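Side-chain contacts in DNA translocase coupling protein (Clostridium perfringens, PDB 6O1W), which probably binds DNA and ATP and, as an FtsK/SpoIIIE-family coupling protein, is thought to drive DNA translocation during conjugative plasmid transfer: residues Ser129-Ser134 / Arg265-Thr270; Glu107-Val112 / Leu226-Val231. One frame throughout, in Å; residues are numbered along the deposited sequence.

Contact 1 (Ser129-Ser134 / Arg265-Thr270)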
loop_
_atom_site.group_PDB
_atom_site.type_symbol
_atom_site.label_atom_id
_atom_site.label_comp_id
_atom_site.label_asym_id
_atom_site.label_seq_id
_atom_site.Cartn_x
_atom_site.Cartn_y
_atom_site.Cartn_z
ATOM N N SER A 129 12.195 1.306 -8.041
ATOM C CA SER A 129 10.731 1.344 -8.192
ATOM C C SER A 129 10.337 2.751 -7.710
ATOM O O SER A 129 10.228 2.996 -6.514
ATOM C CB SER A 129 10.107 0.213 -7.390
ATOM O OG SER A 129 10.496 0.320 -6.031
ATOM N N PRO A 130 10.320 3.721 -8.657
ATOM C CA PRO A 130 10.269 5.141 -8.260
ATOM C C PRO A 130 8.942 5.722 -7.791
ATOM O O PRO A 130 8.962 6.814 -7.205
ATOM C CB PRO A 130 10.758 5.876 -9.522
ATOM C CG PRO A 130 10.421 4.955 -10.663
ATOM C CD PRO A 130 10.555 3.567 -10.115
ATOM N N HIS A 131 7.806 5.053 -8.072
ATOM C CA HIS A 131 6.497 5.588 -7.698
ATOM C C HIS A 131 5.668 4.603 -6.903
ATOM O O HIS A 131 5.788 3.386 -7.083
ATOM C CB HIS A 131 5.739 6.121 -8.927
ATOM C CG HIS A 131 6.593 6.964 -9.819
ATOM N ND1 HIS A 131 7.161 8.152 -9.371
ATOM C CD2 HIS A 131 7.007 6.734 -11.085
ATOM C CE1 HIS A 131 7.876 8.613 -10.385
ATOM N NE2 HIS A 131 7.818 7.795 -11.438
ATOM N N ILE A 132 4.852 5.135 -6.003
ATOM C CA ILE A 132 4.026 4.363 -5.070
ATOM C C ILE A 132 2.569 4.820 -5.129
ATOM O O ILE A 132 2.283 6.022 -5.102
ATOM C CB ILE A 132 4.577 4.559 -3.628
ATOM C CG1 ILE A 132 6.047 4.081 -3.520
ATOM C CG2 ILE A 132 3.659 3.898 -2.568
ATOM C CD1 ILE A 132 6.795 4.423 -2.220
ATOM N N LEU A 133 1.661 3.859 -5.144
ATOM C CA LEU A 133 0.240 4.141 -5.070
ATOM C C LEU A 133 -0.261 3.429 -3.803
ATOM O O LEU A 133 -0.047 2.208 -3.636
ATOM C CB LEU A 133 -0.484 3.622 -6.328
ATOM C CG LEU A 133 -2.034 3.805 -6.335
ATOM C CD1 LEU A 133 -2.413 5.176 -6.817
ATOM C CD2 LEU A 133 -2.703 2.805 -7.278
ATOM N N SER A 134 -0.894 4.189 -2.910
ATOM C CA SER A 134 -1.431 3.664 -1.654
ATOM C C SER A 134 -2.932 3.843 -1.675
ATOM O O SER A 134 -3.411 4.975 -1.789
ATOM C CB SER A 134 -0.772 4.344 -0.448
ATOM O OG SER A 134 -1.339 3.938 0.788
ATOM N N ARG A 265 6.219 8.057 -16.282
ATOM C CA ARG A 265 6.871 7.251 -17.302
ATOM C C ARG A 265 8.368 7.550 -17.424
ATOM O O ARG A 265 9.150 6.614 -17.555
ATOM C CB ARG A 265 6.120 7.453 -18.657
ATOM C CG ARG A 265 6.753 6.818 -19.900
ATOM C CD ARG A 265 5.894 7.046 -21.141
ATOM N NE ARG A 265 5.678 8.478 -21.420
ATOM C CZ ARG A 265 6.467 9.227 -22.185
ATOM N NH1 ARG A 265 7.516 8.691 -22.798
ATOM N NH2 ARG A 265 6.202 10.514 -22.359
ATOM N N LEU A 266 8.767 8.831 -17.347
ATOM C CA LEU A 266 10.154 9.244 -17.590
ATOM C C LEU A 266 11.043 9.573 -16.389
ATOM O O LEU A 266 12.232 9.844 -16.623
ATOM C CB LEU A 266 10.173 10.463 -18.531
ATOM C CG LEU A 266 9.570 10.311 -19.946
ATOM C CD1 LEU A 266 9.688 11.640 -20.723
ATOM C CD2 LEU A 266 10.292 9.215 -20.737
ATOM N N SER A 267 10.524 9.590 -15.143
ATOM C CA SER A 267 11.352 10.032 -13.997
ATOM C C SER A 267 12.069 8.925 -13.175
ATOM O O SER A 267 12.520 9.181 -12.032
ATOM C CB SER A 267 10.540 10.910 -13.055
ATOM O OG SER A 267 9.513 10.093 -12.525
ATOM N N ARG A 268 12.254 7.758 -13.780
ATOM C CA ARG A 268 12.920 6.588 -13.204
ATOM C C ARG A 268 14.313 6.900 -12.627
ATOM O O ARG A 268 14.580 6.567 -11.486
ATOM C CB ARG A 268 13.081 5.502 -14.289
ATOM C CG ARG A 268 12.023 5.514 -15.389
ATOM C CD ARG A 268 11.147 4.295 -15.236
ATOM N NE ARG A 268 9.790 4.681 -14.874
ATOM C CZ ARG A 268 9.002 4.006 -14.045
ATOM N NH1 ARG A 268 9.437 2.899 -13.451
ATOM N NH2 ARG A 268 7.780 4.432 -13.797
ATOM N N ALA A 269 15.179 7.551 -13.421
ATOM C CA ALA A 269 16.577 7.853 -13.127
ATOM C C ALA A 269 16.847 9.252 -12.575
ATOM O O ALA A 269 17.960 9.512 -12.111
ATOM C CB ALA A 269 17.405 7.646 -14.396
ATOM N N THR A 270 15.864 10.150 -12.649
ATOM C CA THR A 270 16.016 11.572 -12.295
ATOM C C THR A 270 15.754 11.926 -10.811
ATOM O O THR A 270 15.962 13.077 -10.412
ATOM C CB THR A 270 15.145 12.412 -13.211
ATOM O OG1 THR A 270 13.800 12.040 -12.991
ATOM C CG2 THR A 270 15.499 12.246 -14.705
#
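Pro130 and Arg268 bring the two backbones closest, their CA atoms 5.8 Å apart. Pro130 lies in the loop before strand 132-135; Arg268 lies past helix 247-266, in a turn that returns to helical angles without the regular bonds, Ser267 being the first residue to leave the helix. The CB of Pro130 is directed at the opposite segment, whereas that of Arg268 is directed away, and the arginine reaches back by folding. Its CG lies close beside the backbone N and only roughly opposite the carbonyl carbon (chi1 -29°, off a staggered position), and bends at chi2 and chi3 turn the guanidinium round. One guanidinium face then takes the proline ring near its rim: CG of Pro130 is 3.6 Å from NH1 of Arg268. Beside it NH2 of Arg268 comes to 3.6 Å from CD2 of His131, the imidazole and guanidinium planes standing 75° apart. The junction belongs to the P-loop NTPase core in this fragment of the longer protein: strand 132-135 leads into the ATP-binding loop, and helix 247-266 leads through this turn into the neighbouring parallel strand 272-278. NH2 of Arg268 bonds to Ala264 O, and NE weakly to Arg265 O (3.4 Å), at the end of its own helix; NH2 also bonds to Asn293 O at the end of helix 288-293. The hydroxyl of Ser267 lies at the imidazole edge, in its plane, with OG 3.1 Å from NE2 of His131. The clear partners of OG are the carbonyls of Leu263 and Ile272, between which its single hydrogen must be shared. ND1 of His131 accepts the backbone N-H of Leu274 while NE2 bonds weakly to Ala264 O, a pattern consistent with a hydrogen on NE2. The CB of Pro130 sits over the centre of the same ring, 4.0 Å above its plane.

Contact 2 (Glu107-Val112 / Leu226-Val231)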
loop_
_atom_site.group_PDB
_atom_site.type_symbol
_atom_site.label_atom_id
_atom_site.label_comp_id
_atom_site.label_asym_id
_atom_site.label_seq_id
_atom_site.Cartn_x
_atom_site.Cartn_y
_atom_site.Cartn_z
ATOM N N GLU A 107 19.993 4.078 6.009
ATOM C CA GLU A 107 21.229 4.815 5.756
ATOM C C GLU A 107 21.346 5.102 4.268
ATOM O O GLU A 107 21.744 6.207 3.868
ATOM C CB GLU A 107 22.447 4.022 6.301
ATOM C CG GLU A 107 22.549 2.558 5.854
ATOM C CD GLU A 107 21.859 1.465 6.665
ATOM O OE1 GLU A 107 20.844 1.750 7.343
ATOM O OE2 GLU A 107 22.333 0.306 6.602
ATOM N N GLN A 108 20.906 4.134 3.446
ATOM C CA GLN A 108 20.920 4.236 1.999
ATOM C C GLN A 108 19.853 5.230 1.508
ATOM O O GLN A 108 18.655 5.026 1.726
ATOM C CB GLN A 108 20.726 2.852 1.379
ATOM C CG GLN A 108 21.280 2.727 -0.038
ATOM C CD GLN A 108 20.961 1.382 -0.627
ATOM O OE1 GLN A 108 21.136 0.336 0.005
ATOM N NE2 GLN A 108 20.477 1.377 -1.852
ATOM N N GLU A 109 20.308 6.321 0.871
ATOM C CA GLU A 109 19.459 7.378 0.320
ATOM C C GLU A 109 18.485 6.756 -0.692
ATOM O O GLU A 109 18.904 5.939 -1.504
ATOM C CB GLU A 109 20.356 8.460 -0.354
ATOM C CG GLU A 109 19.639 9.753 -0.702
ATOM C CD GLU A 109 18.702 9.738 -1.902
ATOM O OE1 GLU A 109 18.990 9.027 -2.892
ATOM O OE2 GLU A 109 17.663 10.434 -1.840
ATOM N N GLY A 110 17.213 7.124 -0.623
ATOM C CA GLY A 110 16.202 6.602 -1.543
ATOM C C GLY A 110 15.535 5.308 -1.118
ATOM O O GLY A 110 14.583 4.865 -1.761
ATOM N N VAL A 111 16.014 4.695 -0.037
ATOM C CA VAL A 111 15.448 3.461 0.510
ATOM C C VAL A 111 14.533 3.868 1.655
ATOM O O VAL A 111 14.955 4.595 2.575
ATOM C CB VAL A 111 16.513 2.402 0.972
ATOM C CG1 VAL A 111 15.843 1.152 1.544
ATOM C CG2 VAL A 111 17.425 1.994 -0.178
ATOM N N VAL A 112 13.276 3.395 1.588
ATOM C CA VAL A 112 12.262 3.631 2.613
ATOM C C VAL A 112 11.694 2.301 3.144
ATOM O O VAL A 112 11.714 1.298 2.439
ATOM C CB VAL A 112 11.156 4.627 2.135
ATOM C CG1 VAL A 112 11.775 5.954 1.662
ATOM C CG2 VAL A 112 10.271 4.020 1.042
ATOM N N LEU A 226 22.040 17.692 -7.394
ATOM C CA LEU A 226 20.610 17.589 -7.664
ATOM C C LEU A 226 20.043 16.794 -6.491
ATOM O O LEU A 226 20.632 15.811 -6.067
ATOM C CB LEU A 226 20.331 16.837 -8.986
ATOM C CG LEU A 226 20.871 17.448 -10.263
ATOM C CD1 LEU A 226 20.709 16.466 -11.432
ATOM C CD2 LEU A 226 20.173 18.743 -10.583
ATOM N N LYS A 227 18.948 17.246 -5.945
ATOM C CA LYS A 227 18.330 16.579 -4.808
ATOM C C LYS A 227 17.123 15.779 -5.248
ATOM O O LYS A 227 16.415 16.183 -6.184
ATOM C CB LYS A 227 17.885 17.629 -3.786
ATOM C CG LYS A 227 19.029 18.454 -3.167
ATOM C CD LYS A 227 18.518 19.247 -1.963
ATOM C CE LYS A 227 19.569 20.130 -1.338
ATOM N NZ LYS A 227 20.529 19.352 -0.506
ATOM N N ARG A 228 16.846 14.669 -4.528
ATOM C CA ARG A 228 15.620 13.894 -4.731
ATOM C C ARG A 228 14.411 14.815 -4.480
ATOM O O ARG A 228 14.419 15.582 -3.519
ATOM C CB ARG A 228 15.558 12.697 -3.751
ATOM C CG ARG A 228 14.289 11.845 -3.938
ATOM C CD ARG A 228 14.303 10.505 -3.201
ATOM N NE ARG A 228 15.532 9.769 -3.484
ATOM C CZ ARG A 228 15.770 9.068 -4.581
ATOM N NH1 ARG A 228 14.835 8.937 -5.512
ATOM N NH2 ARG A 228 16.953 8.507 -4.767
ATOM N N ILE A 229 13.411 14.758 -5.355
ATOM C CA ILE A 229 12.157 15.480 -5.198
ATOM C C ILE A 229 11.031 14.460 -4.897
ATOM O O ILE A 229 10.829 13.528 -5.676
ATOM C CB ILE A 229 11.803 16.344 -6.446
ATOM C CG1 ILE A 229 12.837 17.487 -6.649
ATOM C CG2 ILE A 229 10.384 16.912 -6.301
ATOM C CD1 ILE A 229 12.825 18.144 -8.067
ATOM N N ILE A 230 10.296 14.641 -3.777
ATOM C CA ILE A 230 9.155 13.786 -3.457
ATOM C C ILE A 230 7.864 14.584 -3.627
ATOM O O ILE A 230 7.749 15.711 -3.148
ATOM C CB ILE A 230 9.265 13.035 -2.097
ATOM C CG1 ILE A 230 8.020 12.088 -1.891
ATOM C CG2 ILE A 230 9.539 13.987 -0.911
ATOM C CD1 ILE A 230 7.801 11.495 -0.523
ATOM N N VAL A 231 6.927 14.022 -4.375
ATOM C CA VAL A 231 5.643 14.653 -4.670
ATOM C C VAL A 231 4.565 13.778 -4.045
ATOM O O VAL A 231 4.395 12.631 -4.447
ATOM C CB VAL A 231 5.423 14.828 -6.193
ATOM C CG1 VAL A 231 4.158 15.639 -6.475
ATOM C CG2 VAL A 231 6.643 15.448 -6.870
#
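Glu109 and Arg228 meet in a side-on, two-pronged salt bridge between a turn and the lead-in to a strand. NH2 of Arg228 gives a nearly straight bond of 2.8 Å (173°) to OE1 of Glu109, using the syn lone pair of that oxygen. NE of Arg228 bonds OE2 of Glu109, also at 2.8 Å, from the syn side but somewhat out of the carboxylate plane. Each carboxylate oxygen thus has its own nitrogen, and the two flat groups are almost coplanar, 11° apart, which restrains rotation of both ends. Arg228 leaves its backbone extended, CG anti to N, and bends at chi3 to present its NE edge; Glu109 bends at chi2 to meet it. The remaining nitrogen, NH1, is bonded to OD1 of Asn273, so the buried guanidinium has partners at all three nitrogens. Over one guanidinium face lies Gly110, its CA 3.8 Å from NE of Arg228. Several backbone polar atoms nearby are engaged as well. Val111 N bonds Gln108 O at 3.2 Å, closing the turn, while the side-chain amide of Gln156 receives the N-H of Gly110 at its oxygen and donates to Val111 O. The turn from Gln108 to Val111 is a type II beta turn, with Gly110 in its third position at a positive phi of 88°. It feeds strand 111-116, and the salt bridge joins it to the residue just ahead of strand 229-233, one of the parallel central strands of the P-loop NTPase fold.

How the contacts relate
From the N terminus the chain supplies 107-112, then 129-134, then 226-231 and finally 265-270, so the loops closed by the two contacts cross. Contact 2 opens at the antiparallel end of the large mixed sheet and closes after the ATP-binding loop and helices 142-155 and 185-209, at the approach to strand 229-233. Contact 1 opens before strand 132-135 and closes after helix 247-266. Their centres are about 12 Å apart and their nearest atoms about 5 Å, without touching. Asn273, already a partner of Arg228, also bonds Pro130 O through ND2 and so bridges them. Arg202 bonds Thr270 O and Lys227 O, linking both second segments to helix 185-209.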